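Local coordinates for DsbA family protein (Salmonella typhimurium, PDB 7JVE) that acts as a trimeric thioredoxin-like enzyme of the DsbA family, with both thiol oxidase and disulfide isomerase activities, at residues A57-A62 with G228-V233; A85-F90 with R115-E120; D91-W96 with G165-H170; A134-E139 with S194-D199. All coordinates share one frame; numbering follows the deposited sequence.

Interaction 1: residues A57-A62 with G228-V233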
loop_
_atom_site.group_PDB
_atom_site.type_symbol
_atom_site.label_atom_id
_atom_site.label_comp_id
_atom_site.label_asym_id
_atom_site.label_seq_id
_atom_site.Cartn_x
_atom_site.Cartn_y
_atom_site.Cartn_z
ATOM N N ALA A 57 -6.857 22.604 -10.307
ATOM C CA ALA A 57 -5.757 23.460 -9.864
ATOM C C ALA A 57 -4.520 23.258 -10.727
ATOM O O ALA A 57 -3.798 24.221 -11.002
ATOM C CB ALA A 57 -5.426 23.192 -8.398
ATOM N N TYR A 58 -4.253 22.010 -11.137
ATOM C CA TYR A 58 -3.156 21.736 -12.067
ATOM C C TYR A 58 -3.392 22.402 -13.417
ATOM O O TYR A 58 -2.450 22.927 -14.029
ATOM C CB TYR A 58 -2.972 20.226 -12.270
ATOM C CG TYR A 58 -2.068 19.558 -11.262
ATOM C CD1 TYR A 58 -0.791 20.065 -10.989
ATOM C CD2 TYR A 58 -2.474 18.395 -10.602
ATOM C CE1 TYR A 58 0.049 19.449 -10.079
ATOM C CE2 TYR A 58 -1.642 17.775 -9.692
ATOM C CZ TYR A 58 -0.396 18.300 -9.432
ATOM O OH TYR A 58 0.405 17.677 -8.520
ATOM N N VAL A 59 -4.638 22.374 -13.904
ATOM C CA VAL A 59 -4.945 23.022 -15.172
ATOM C C VAL A 59 -4.635 24.515 -15.096
ATOM O O VAL A 59 -4.039 25.092 -16.019
ATOM C CB VAL A 59 -6.410 22.764 -15.571
ATOM C CG1 VAL A 59 -6.829 23.750 -16.653
ATOM C CG2 VAL A 59 -6.591 21.319 -16.056
ATOM N N GLN A 60 -5.016 25.164 -13.991
ATOM C CA GLN A 60 -4.691 26.576 -13.824
ATOM C C GLN A 60 -3.188 26.802 -13.889
ATOM O O GLN A 60 -2.733 27.789 -14.475
ATOM C CB GLN A 60 -5.251 27.106 -12.499
ATOM C CG GLN A 60 -6.752 27.296 -12.504
ATOM C CD GLN A 60 -7.165 28.363 -13.508
ATOM O OE1 GLN A 60 -6.708 29.507 -13.440
ATOM N NE2 GLN A 60 -7.996 27.980 -14.472
ATOM N N LEU A 61 -2.401 25.910 -13.265
ATOM C CA LEU A 61 -0.946 26.058 -13.290
ATOM C C LEU A 61 -0.401 25.902 -14.705
ATOM O O LEU A 61 0.475 26.672 -15.125
ATOM C CB LEU A 61 -0.295 25.045 -12.348
ATOM C CG LEU A 61 -0.565 25.270 -10.854
ATOM C CD1 LEU A 61 0.029 24.141 -10.007
ATOM C CD2 LEU A 61 -0.001 26.627 -10.422
ATOM N N ALA A 62 -0.929 24.922 -15.462
ATOM C CA ALA A 62 -0.544 24.745 -16.863
ATOM C C ALA A 62 -0.820 25.997 -17.683
ATOM O O ALA A 62 0.022 26.420 -18.487
ATOM C CB ALA A 62 -1.282 23.560 -17.472
ATOM N N GLY A 228 -7.685 30.217 -23.054
ATOM C CA GLY A 228 -7.904 29.950 -21.647
ATOM C C GLY A 228 -8.927 28.860 -21.420
ATOM O O GLY A 228 -9.561 28.797 -20.360
ATOM N N ASP A 229 -9.100 27.996 -22.420
ATOM C CA ASP A 229 -10.115 26.951 -22.353
ATOM C C ASP A 229 -9.594 25.822 -21.470
ATOM O O ASP A 229 -8.885 24.923 -21.929
ATOM C CB ASP A 229 -10.498 26.474 -23.748
ATOM C CG ASP A 229 -11.874 25.827 -23.779
ATOM O OD1 ASP A 229 -12.401 25.576 -24.886
ATOM O OD2 ASP A 229 -12.410 25.531 -22.684
ATOM N N VAL A 230 -9.952 25.893 -20.182
ATOM C CA VAL A 230 -9.615 24.864 -19.205
ATOM C C VAL A 230 -10.043 23.492 -19.709
ATOM O O VAL A 230 -9.445 22.460 -19.345
ATOM C CB VAL A 230 -10.280 25.199 -17.845
ATOM C CG1 VAL A 230 -9.807 26.559 -17.324
ATOM C CG2 VAL A 230 -11.805 25.142 -17.948
ATOM N N LYS A 231 -11.064 23.465 -20.572
ATOM C CA LYS A 231 -11.676 22.244 -21.075
ATOM C C LYS A 231 -10.814 21.502 -22.085
ATOM O O LYS A 231 -11.131 20.349 -22.390
ATOM C CB LYS A 231 -13.034 22.570 -21.709
ATOM C CG LYS A 231 -13.883 21.341 -22.007
ATOM C CD LYS A 231 -14.343 20.662 -20.722
ATOM C CE LYS A 231 -15.324 21.531 -19.939
ATOM N NZ LYS A 231 -16.634 21.642 -20.629
ATOM N N ARG A 232 -9.749 22.117 -22.610
ATOM C CA ARG A 232 -8.865 21.460 -23.572
ATOM C C ARG A 232 -7.517 21.047 -22.984
ATOM O O ARG A 232 -6.624 20.656 -23.741
ATOM C CB ARG A 232 -8.637 22.362 -24.788
ATOM C CG ARG A 232 -9.894 22.681 -25.598
ATOM C CD ARG A 232 -9.585 22.737 -27.088
ATOM N NE ARG A 232 -8.971 24.013 -27.482
ATOM C CZ ARG A 232 -8.277 24.224 -28.608
ATOM N NH1 ARG A 232 -8.090 23.248 -29.494
ATOM N NH2 ARG A 232 -7.771 25.430 -28.859
ATOM N N VAL A 233 -7.346 21.111 -21.668
ATOM C CA VAL A 233 -6.075 20.821 -21.006
ATOM C C VAL A 233 -6.251 19.607 -20.105
ATOM O O VAL A 233 -7.253 19.492 -19.399
ATOM C CB VAL A 233 -5.596 22.018 -20.166
ATOM C CG1 VAL A 233 -4.259 21.712 -19.489
ATOM C CG2 VAL A 233 -5.548 23.291 -21.000
#

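Interaction 2: residues A85-F90 with R115-E120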
loop_
_atom_site.group_PDB
_atom_site.type_symbol
_atom_site.label_atom_id
_atom_site.label_comp_id
_atom_site.label_asym_id
_atom_site.label_seq_id
_atom_site.Cartn_x
_atom_site.Cartn_y
_atom_site.Cartn_z
ATOM N N ALA A 85 0.091 19.917 -27.809
ATOM C CA ALA A 85 1.361 19.502 -27.241
ATOM C C ALA A 85 1.141 18.567 -26.055
ATOM O O ALA A 85 0.160 18.672 -25.309
ATOM C CB ALA A 85 2.201 20.705 -26.803
ATOM N N VAL A 86 2.085 17.647 -25.899
ATOM C CA VAL A 86 2.160 16.735 -24.769
ATOM C C VAL A 86 3.512 16.992 -24.139
ATOM O O VAL A 86 4.545 16.732 -24.763
ATOM C CB VAL A 86 2.019 15.268 -25.202
ATOM C CG1 VAL A 86 2.212 14.326 -24.006
ATOM C CG2 VAL A 86 0.687 15.053 -25.880
ATOM N N VAL A 87 3.515 17.534 -22.926
ATOM C CA VAL A 87 4.735 17.890 -22.215
ATOM C C VAL A 87 4.995 16.806 -21.181
ATOM O O VAL A 87 4.115 16.497 -20.370
ATOM C CB VAL A 87 4.600 19.274 -21.552
ATOM C CG1 VAL A 87 5.914 19.698 -20.911
ATOM C CG2 VAL A 87 4.148 20.301 -22.562
ATOM N N MET A 88 6.187 16.206 -21.207
ATOM C CA MET A 88 6.456 15.042 -20.367
ATOM C C MET A 88 7.592 15.330 -19.395
ATOM O O MET A 88 8.737 15.555 -19.810
ATOM C CB MET A 88 6.759 13.797 -21.206
ATOM C CG MET A 88 5.684 13.458 -22.240
ATOM S SD MET A 88 6.199 12.405 -23.627
ATOM C CE MET A 88 7.465 13.397 -24.431
ATOM N N PHE A 89 7.255 15.327 -18.103
ATOM C CA PHE A 89 8.216 15.384 -17.010
ATOM C C PHE A 89 8.602 13.959 -16.614
ATOM O O PHE A 89 7.745 13.156 -16.224
ATOM C CB PHE A 89 7.617 16.138 -15.828
ATOM C CG PHE A 89 7.378 17.595 -16.109
ATOM C CD1 PHE A 89 6.303 17.994 -16.894
ATOM C CD2 PHE A 89 8.269 18.565 -15.627
ATOM C CE1 PHE A 89 6.075 19.346 -17.150
ATOM C CE2 PHE A 89 8.064 19.912 -15.878
ATOM C CZ PHE A 89 6.957 20.318 -16.644
ATOM N N PHE A 90 9.888 13.647 -16.721
ATOM C CA PHE A 90 10.360 12.299 -16.483
ATOM C C PHE A 90 11.797 12.366 -15.983
ATOM O O PHE A 90 12.527 13.333 -16.235
ATOM C CB PHE A 90 10.291 11.442 -17.753
ATOM C CG PHE A 90 11.227 11.913 -18.817
ATOM C CD1 PHE A 90 10.869 12.951 -19.660
ATOM C CD2 PHE A 90 12.504 11.377 -18.920
ATOM C CE1 PHE A 90 11.756 13.412 -20.611
ATOM C CE2 PHE A 90 13.381 11.826 -19.876
ATOM C CZ PHE A 90 13.011 12.840 -20.721
ATOM N N ARG A 115 2.930 17.786 -31.044
ATOM C CA ARG A 115 4.256 18.094 -30.539
ATOM C C ARG A 115 4.471 17.423 -29.182
ATOM O O ARG A 115 3.655 17.590 -28.266
ATOM C CB ARG A 115 4.443 19.612 -30.426
ATOM C CG ARG A 115 5.853 20.051 -30.099
ATOM C CD ARG A 115 5.960 21.559 -29.949
ATOM N NE ARG A 115 7.282 21.943 -29.470
ATOM C CZ ARG A 115 7.509 22.940 -28.623
ATOM N NH1 ARG A 115 6.491 23.656 -28.158
ATOM N NH2 ARG A 115 8.748 23.205 -28.216
ATOM N N PHE A 116 5.566 16.673 -29.056
ATOM C CA PHE A 116 5.921 16.016 -27.803
ATOM C C PHE A 116 7.186 16.668 -27.254
ATOM O O PHE A 116 8.229 16.680 -27.920
ATOM C CB PHE A 116 6.101 14.511 -27.997
ATOM C CG PHE A 116 4.820 13.781 -28.321
ATOM C CD1 PHE A 116 4.290 13.818 -29.611
ATOM C CD2 PHE A 116 4.138 13.057 -27.336
ATOM C CE1 PHE A 116 3.105 13.138 -29.923
ATOM C CE2 PHE A 116 2.966 12.372 -27.639
ATOM C CZ PHE A 116 2.439 12.415 -28.931
ATOM N N ILE A 117 7.070 17.245 -26.060
ATOM C CA ILE A 117 8.118 18.033 -25.435
ATOM C C ILE A 117 8.654 17.250 -24.246
ATOM O O ILE A 117 7.881 16.697 -23.458
ATOM C CB ILE A 117 7.573 19.412 -25.007
ATOM C CG1 ILE A 117 6.894 20.098 -26.205
ATOM C CG2 ILE A 117 8.679 20.262 -24.418
ATOM C CD1 ILE A 117 6.403 21.518 -25.932
ATOM N N PHE A 118 9.972 17.209 -24.114
ATOM C CA PHE A 118 10.654 16.379 -23.124
ATOM C C PHE A 118 11.239 17.254 -22.019
ATOM O O PHE A 118 12.123 18.081 -22.274
ATOM C CB PHE A 118 11.753 15.555 -23.802
ATOM C CG PHE A 118 11.218 14.501 -24.756
ATOM C CD1 PHE A 118 10.831 14.845 -26.041
ATOM C CD2 PHE A 118 11.086 13.169 -24.350
ATOM C CE1 PHE A 118 10.326 13.875 -26.927
ATOM C CE2 PHE A 118 10.589 12.193 -25.219
ATOM C CZ PHE A 118 10.200 12.549 -26.509
ATOM N N LYS A 119 10.760 17.074 -20.799
ATOM C CA LYS A 119 11.260 17.844 -19.653
ATOM C C LYS A 119 11.991 16.894 -18.703
ATOM O O LYS A 119 11.384 16.308 -17.810
ATOM C CB LYS A 119 10.109 18.564 -18.922
ATOM C CG LYS A 119 9.281 19.450 -19.807
ATOM C CD LYS A 119 10.084 20.683 -20.223
ATOM C CE LYS A 119 9.173 21.820 -20.623
ATOM N NZ LYS A 119 9.931 23.056 -20.943
ATOM N N GLU A 120 13.303 16.764 -18.890
ATOM C CA GLU A 120 14.125 15.936 -18.014
ATOM C C GLU A 120 14.324 16.633 -16.673
ATOM O O GLU A 120 14.667 17.820 -16.639
ATOM C CB GLU A 120 15.481 15.677 -18.664
ATOM C CG GLU A 120 15.413 14.815 -19.893
ATOM C CD GLU A 120 16.714 14.790 -20.675
ATOM O OE1 GLU A 120 17.767 14.582 -20.057
ATOM O OE2 GLU A 120 16.678 14.943 -21.917
#

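Interaction 3: residues D91-W96 with G165-H170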
loop_
_atom_site.group_PDB
_atom_site.type_symbol
_atom_site.label_atom_id
_atom_site.label_comp_id
_atom_site.label_asym_id
_atom_site.label_seq_id
_atom_site.Cartn_x
_atom_site.Cartn_y
_atom_site.Cartn_z
ATOM N N ASP A 91 12.170 11.321 -15.248
ATOM C CA ASP A 91 13.525 11.064 -14.780
ATOM C C ASP A 91 13.955 9.742 -15.412
ATOM O O ASP A 91 13.179 8.777 -15.413
ATOM C CB ASP A 91 13.526 11.006 -13.239
ATOM C CG ASP A 91 14.903 10.753 -12.619
ATOM O OD1 ASP A 91 15.821 10.200 -13.278
ATOM O OD2 ASP A 91 15.040 11.098 -11.414
ATOM N N TYR A 92 15.161 9.698 -15.988
ATOM C CA TYR A 92 15.588 8.444 -16.596
ATOM C C TYR A 92 15.665 7.298 -15.583
ATOM O O TYR A 92 15.560 6.132 -15.979
ATOM C CB TYR A 92 16.934 8.601 -17.301
ATOM C CG TYR A 92 16.837 9.308 -18.633
ATOM C CD1 TYR A 92 16.221 8.694 -19.733
ATOM C CD2 TYR A 92 17.348 10.587 -18.799
ATOM C CE1 TYR A 92 16.128 9.333 -20.953
ATOM C CE2 TYR A 92 17.260 11.246 -20.027
ATOM C CZ TYR A 92 16.647 10.616 -21.098
ATOM O OH TYR A 92 16.568 11.261 -22.318
ATOM N N GLN A 93 15.833 7.586 -14.294
ATOM C CA GLN A 93 15.901 6.530 -13.292
ATOM C C GLN A 93 14.561 6.249 -12.627
ATOM O O GLN A 93 14.487 5.418 -11.722
ATOM C CB GLN A 93 16.951 6.872 -12.244
ATOM C CG GLN A 93 18.330 6.807 -12.822
ATOM C CD GLN A 93 19.384 6.775 -11.763
ATOM O OE1 GLN A 93 19.738 5.698 -11.262
ATOM N NE2 GLN A 93 19.911 7.954 -11.406
ATOM N N CYS A 94 13.504 6.902 -13.064
ATOM C CA CYS A 94 12.158 6.522 -12.655
ATOM C C CYS A 94 11.783 5.189 -13.299
ATOM O O CYS A 94 11.650 5.103 -14.525
ATOM C CB CYS A 94 11.185 7.618 -13.060
ATOM S SG CYS A 94 9.533 7.207 -12.680
ATOM N N SER A 95 11.585 4.153 -12.477
ATOM C CA SER A 95 11.372 2.814 -13.020
ATOM C C SER A 95 10.051 2.696 -13.781
ATOM O O SER A 95 9.979 1.954 -14.766
ATOM C CB SER A 95 11.445 1.752 -11.906
ATOM O OG SER A 95 10.412 1.889 -10.944
ATOM N N TRP A 96 8.999 3.412 -13.379
ATOM C CA TRP A 96 7.777 3.280 -14.164
ATOM C C TRP A 96 7.729 4.224 -15.370
ATOM O O TRP A 96 7.039 3.908 -16.352
ATOM C CB TRP A 96 6.537 3.453 -13.279
ATOM C CG TRP A 96 6.222 4.853 -12.843
ATOM C CD1 TRP A 96 5.278 5.690 -13.382
ATOM C CD2 TRP A 96 6.806 5.556 -11.740
ATOM N NE1 TRP A 96 5.257 6.885 -12.687
ATOM C CE2 TRP A 96 6.184 6.828 -11.677
ATOM C CE3 TRP A 96 7.794 5.237 -10.800
ATOM C CZ2 TRP A 96 6.523 7.786 -10.708
ATOM C CZ3 TRP A 96 8.134 6.196 -9.825
ATOM C CH2 TRP A 96 7.494 7.453 -9.791
ATOM N N GLY A 165 18.491 4.372 -9.014
ATOM C CA GLY A 165 19.824 4.460 -8.460
ATOM C C GLY A 165 20.864 3.628 -9.184
ATOM O O GLY A 165 22.061 3.846 -8.967
ATOM N N ALA A 166 20.450 2.706 -10.057
ATOM C CA ALA A 166 21.393 1.835 -10.752
ATOM C C ALA A 166 22.041 2.479 -11.980
ATOM O O ALA A 166 23.008 1.911 -12.507
ATOM C CB ALA A 166 20.699 0.527 -11.173
ATOM N N LEU A 167 21.539 3.615 -12.470
ATOM C CA LEU A 167 22.163 4.304 -13.599
ATOM C C LEU A 167 23.276 5.228 -13.104
ATOM O O LEU A 167 23.013 6.164 -12.345
ATOM C CB LEU A 167 21.129 5.104 -14.384
ATOM C CG LEU A 167 21.585 5.633 -15.739
ATOM C CD1 LEU A 167 21.961 4.485 -16.648
ATOM C CD2 LEU A 167 20.488 6.459 -16.390
ATOM N N THR A 168 24.509 4.980 -13.543
ATOM C CA THR A 168 25.661 5.779 -13.140
ATOM C C THR A 168 26.113 6.701 -14.271
ATOM O O THR A 168 25.788 6.498 -15.439
ATOM C CB THR A 168 26.837 4.891 -12.728
ATOM O OG1 THR A 168 27.264 4.139 -13.868
ATOM C CG2 THR A 168 26.475 3.963 -11.567
ATOM N N GLU A 169 26.909 7.714 -13.908
ATOM C CA GLU A 169 27.483 8.572 -14.941
ATOM C C GLU A 169 28.302 7.747 -15.917
ATOM O O GLU A 169 28.198 7.934 -17.137
ATOM C CB GLU A 169 28.324 9.700 -14.332
ATOM C CG GLU A 169 27.410 10.699 -13.650
ATOM C CD GLU A 169 28.107 11.905 -13.020
ATOM O OE1 GLU A 169 28.970 12.531 -13.646
ATOM O OE2 GLU A 169 27.828 12.201 -11.840
ATOM N N HIS A 170 29.073 6.787 -15.404
ATOM C CA HIS A 170 29.812 5.881 -16.278
ATOM C C HIS A 170 28.907 5.235 -17.322
ATOM O O HIS A 170 29.303 5.109 -18.485
ATOM C CB HIS A 170 30.512 4.795 -15.464
ATOM C CG HIS A 170 31.169 3.754 -16.315
ATOM N ND1 HIS A 170 32.373 3.969 -16.961
ATOM C CD2 HIS A 170 30.779 2.504 -16.654
ATOM C CE1 HIS A 170 32.698 2.893 -17.656
ATOM N NE2 HIS A 170 31.748 1.991 -17.488
#

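Interaction 4: residues A134-E139 with S194-D199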
loop_
_atom_site.group_PDB
_atom_site.type_symbol
_atom_site.label_atom_id
_atom_site.label_comp_id
_atom_site.label_asym_id
_atom_site.label_seq_id
_atom_site.Cartn_x
_atom_site.Cartn_y
_atom_site.Cartn_z
ATOM N N ALA A 134 22.788 13.211 -18.221
ATOM C CA ALA A 134 21.965 12.684 -19.303
ATOM C C ALA A 134 21.305 13.813 -20.076
ATOM O O ALA A 134 21.137 13.711 -21.294
ATOM C CB ALA A 134 20.910 11.708 -18.764
ATOM N N ALA A 135 20.958 14.904 -19.390
ATOM C CA ALA A 135 20.402 16.063 -20.077
ATOM C C ALA A 135 21.452 16.758 -20.949
ATOM O O ALA A 135 21.124 17.240 -22.038
ATOM C CB ALA A 135 19.778 17.025 -19.060
ATOM N N ARG A 136 22.722 16.813 -20.505
ATOM C CA ARG A 136 23.777 17.400 -21.341
ATOM C C ARG A 136 23.930 16.640 -22.654
ATOM O O ARG A 136 23.994 17.250 -23.731
ATOM C CB ARG A 136 25.122 17.412 -20.617
ATOM C CG ARG A 136 25.284 18.432 -19.511
ATOM C CD ARG A 136 26.730 18.395 -18.969
ATOM N NE ARG A 136 26.837 19.223 -17.775
ATOM C CZ ARG A 136 26.853 20.553 -17.798
ATOM N NH1 ARG A 136 26.773 21.199 -18.956
ATOM N NH2 ARG A 136 26.925 21.238 -16.679
ATOM N N VAL A 137 24.020 15.304 -22.577
ATOM C CA VAL A 137 24.149 14.484 -23.782
ATOM C C VAL A 137 22.943 14.679 -24.678
ATOM O O VAL A 137 23.075 14.957 -25.877
ATOM C CB VAL A 137 24.322 13.003 -23.421
ATOM C CG1 VAL A 137 24.481 12.174 -24.707
ATOM C CG2 VAL A 137 25.491 12.809 -22.472
ATOM N N GLY A 138 21.744 14.555 -24.099
ATOM C CA GLY A 138 20.532 14.697 -24.888
ATOM C C GLY A 138 20.453 16.041 -25.588
ATOM O O GLY A 138 20.050 16.129 -26.748
ATOM N N GLU A 139 20.861 17.106 -24.903
ATOM C CA GLU A 139 20.818 18.403 -25.547
ATOM C C GLU A 139 21.787 18.474 -26.725
ATOM O O GLU A 139 21.450 19.036 -27.771
ATOM C CB GLU A 139 21.115 19.489 -24.542
ATOM C CG GLU A 139 21.087 20.833 -25.182
ATOM C CD GLU A 139 21.190 21.927 -24.176
ATOM O OE1 GLU A 139 20.119 22.481 -23.825
ATOM O OE2 GLU A 139 22.331 22.206 -23.729
ATOM N N SER A 194 33.051 20.464 -14.173
ATOM C CA SER A 194 33.179 21.841 -13.710
ATOM C C SER A 194 32.317 22.141 -12.497
ATOM O O SER A 194 32.510 23.189 -11.869
ATOM C CB SER A 194 32.806 22.813 -14.830
ATOM O OG SER A 194 31.403 22.770 -15.069
ATOM N N GLY A 195 31.386 21.249 -12.142
ATOM C CA GLY A 195 30.444 21.507 -11.082
ATOM C C GLY A 195 29.186 22.232 -11.517
ATOM O O GLY A 195 28.190 22.197 -10.786
ATOM N N ALA A 196 29.196 22.866 -12.696
ATOM C CA ALA A 196 27.992 23.489 -13.237
ATOM C C ALA A 196 26.873 22.474 -13.423
ATOM O O ALA A 196 27.109 21.326 -13.791
ATOM C CB ALA A 196 28.296 24.156 -14.579
ATOM N N VAL A 197 25.647 22.906 -13.160
ATOM C CA VAL A 197 24.458 22.086 -13.345
ATOM C C VAL A 197 23.845 22.457 -14.680
ATOM O O VAL A 197 23.615 23.639 -14.954
ATOM C CB VAL A 197 23.455 22.281 -12.192
ATOM C CG1 VAL A 197 22.147 21.552 -12.488
ATOM C CG2 VAL A 197 24.052 21.739 -10.896
ATOM N N HIS A 198 23.612 21.461 -15.530
ATOM C CA HIS A 198 23.123 21.765 -16.864
ATOM C C HIS A 198 21.879 22.637 -16.787
ATOM O O HIS A 198 20.926 22.318 -16.062
ATOM C CB HIS A 198 22.799 20.494 -17.629
ATOM C CG HIS A 198 22.426 20.752 -19.048
ATOM N ND1 HIS A 198 21.190 20.431 -19.560
ATOM C CD2 HIS A 198 23.132 21.305 -20.069
ATOM C CE1 HIS A 198 21.150 20.766 -20.839
ATOM N NE2 HIS A 198 22.312 21.309 -21.169
ATOM N N ASP A 199 21.872 23.710 -17.579
ATOM C CA ASP A 199 20.827 24.717 -17.429
ATOM C C ASP A 199 19.425 24.123 -17.576
ATOM O O ASP A 199 18.487 24.553 -16.900
ATOM C CB ASP A 199 21.024 25.846 -18.434
ATOM C CG ASP A 199 20.030 26.976 -18.204
ATOM O OD1 ASP A 199 20.233 27.740 -17.224
ATOM O OD2 ASP A 199 19.022 27.068 -18.958
#

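Interaction 1: residues A57-A62 with G228-V233
Val59 of the helix meets Val230 and Val233 of the loop, and its two methyls share the work. From the helix its CB is directed toward the loop, and the side chain forks there. CG1 lies anti to the backbone N (chi1 164°), which carries it out between the two loop valines. There it touches CB of Val230 at 3.9 Å and CB of Val233 at 4.1 Å. CG2 goes the other way, anti to the carbonyl carbon. It rests 3.9 Å from the backbone O of Val233 and also brushes CG1 of that residue. The side chains of Val59 and Val230 cross at about a right angle.

One helical turn away from Val59, Ala62 adds a second apolar touch. Its CB lies 4.0 Å from Val233 CG1, so Val233 is held by both residues. Gln60 reaches the margin of the contact by a bent chain. Its NE2 comes within 3.7 Å of Val230 CG1, a van der Waals contact. No hydrogen bond links the two segments. Within the loop, where Asp229 and Lys231 are poorly ordered, Asp229 OD2 accepts from Lys231 N at 3.2 Å, as in an Asx turn. Residues 230-232 make a short 3-10 turn.

The contact sets the C-terminal part of the long helix 37-64 against the loop between strands 218-223 and 234-237. Leu63 of the same helix also packs on Val230 and Val233. Strand 218-223 lies next to both partners: Ala62 touches Val220, and Val233 touches Met222. On helix 37-64, Tyr58 meets Val163 of a second subunit and hydrogen-bonds to Lys162 of that subunit.

Interaction 2: residues A85-F90 with R115-E120
The Phe118 ring carries the Met88 methyl over the middle of one face and has Phe90 CE1 at its edge. Met88 CE stands 3.5 Å from the Phe118 ring centroid, a close CH-pi contact. Met88 SD lies farther off above the same ring, in a Met-aromatic contact. The methyl gets there because the methionine chain bends at its end (chi3 -62°). CG of Phe90 sits between its backbone N and carbonyl carbon (chi1 66°). This brings its ring across to the next strand, where CE1 is 3.8 Å from Phe118 CD2 and Glu120 CA lies over one face. The Phe116 ring lies beside Val86, whose CB is 3.7 Å from Phe116 CD2. Met88 SD lies at the edge of the Phe116 ring, near its plane.

Phe89 and Lys119 pair on the other side of the sheet. Lys119 CB lies over one face of the Phe89 ring, 3.9 Å from its centroid. Lys119 CG touches Val87 CG1 at 3.6 Å before NZ leads away to Ser74 and Glu68. Ala85, Val87 and Ile117 line this side too.

Five backbone hydrogen bonds join the strands in parallel register, from Val86 N to Arg115 O (2.8 Å) through Phe90 N to Lys119 O (3.2 Å). The short strand axes differ by 17°.

Helix 95-110 covers the Met88 side, with Val104 on Met88 and Ile108 on Phe116. Strand 218-223 continues the sheet beyond 85-90. Strand 84-90, helix 95-110 and strand 115-120 form a beta-alpha-beta crossover. This unit belongs to the central sheet of the thioredoxin fold, and Phe90 touches Cys97 of its redox-active disulfide.

Interaction 3: residues D91-W96 with G165-H170
Gln93 OE1 is gripped by two backbone N-H groups of the facing loop. Leu167 N donates to it at 3.0 Å, with an N-H...O angle of 148°. This donor stands above the amide carbonyl plane, away from a lone-pair direction. Gly165 N adds a bond of 2.9 Å, but its bent angle makes it weak.

The glutamine chain runs extended beyond CG (chi2 -165°), which carries the amide across to the loop. On the way, Gln93 CG lies 3.6 Å from Leu167 CB, and the two side chains slant across each other. Tyr92 CB adds an apolar touch on Leu167 CD2 at 4.2 Å. At Gly165 the backbone conformation (phi 107°) would press a CB against the preceding carbonyl O, which suits glycine.

The backbone of Gln93 is held as well. Asp91 OD1 takes Gln93 N at 2.8 Å in an Asx turn, within a type I turn from Asp91 to Cys94. Asp91 OD2 makes a salt bridge with Arg127. Cys94 begins the thioredoxin-type CxxC motif at the N-cap of helix 95-110 and is in a disulfide with Cys97. One amide oxygen, held by one sound and one weak N-H bond, thus ties the turn leading into the redox-active cysteines to the loop before helix 169-176.

Interaction 4: residues A134-E139 with S194-D199
Hydrogen bonding centres on His198 and Arg136. His198 NE2 donates to Glu139 OE2 at 2.7 Å, with an N-H...O angle of 158°. The acceptor lies in the plane of the imidazole ring, but the ring nitrogen meets the oxygen from well above the carboxylate plane. The two planes are 68° apart. Glu139 reaches the ring with an extended chain, its CG anti to the backbone N (chi1 180°). The carboxylate could favour a protonated histidine, though the charge is not seen. Arg136 NH2 donates to the backbone O of Ala196 at 2.9 Å. This oxygen lies in the guanidinium plane, yet the donor sits high above the carbonyl plane and the bond is bent.

In van der Waals contact, one face of the imidazole is covered by Arg136. Arg136 CA lies over the middle of the His198 ring, 4.1 Å from its centroid, as a CH-pi contact. Arg136 CG is 3.6 Å from His198 CD2, and the two side chains run alongside with their tips pointing opposite ways. The guanidinium in turn has His198 CA over one of its faces. Ala135 CB approaches the ring obliquely, 3.7 Å from His198 ND1.

Turn geometry shapes the loop around Ala196, where Ser194 OG accepts from Ala196 N in an ST turn.

His198 is the N-cap residue of helix 199-210, so the contact pins the link between helices 182-193 and 199-210 onto helix 128-145. Arg136 also bonds through NE to Gln192 and packs on Val188 and Ala191 of helix 182-193. Elsewhere on helix 128-145, Val137 packs on Trp153 of helix 147-159 and Val172 of helix 169-176.

Overall arrangement
Interactions 2, 3 and 4 touch one another around Glu120 and Tyr92. Glu120 joins all three: its OE1 lies 3.4 Å from Tyr92 CE2, and it also packs on Ala135. Tyr92 CD2 in turn sits 3.7 Å from Ala134 CB. Interaction 3 holds Cys94 of the redox-active disulfide Cys94-Cys97, while interaction 2 supplies the strands on either side of helix 95-110 in the chain. The centres of interactions 3 and 4 are about 15 Å apart. Interaction 1 touches none of them; its nearest atoms are about 7 Å from interaction 2, and its centre is about 31 Å from those of interactions 3 and 4. Its two segments enclose the other three interactions along the chain.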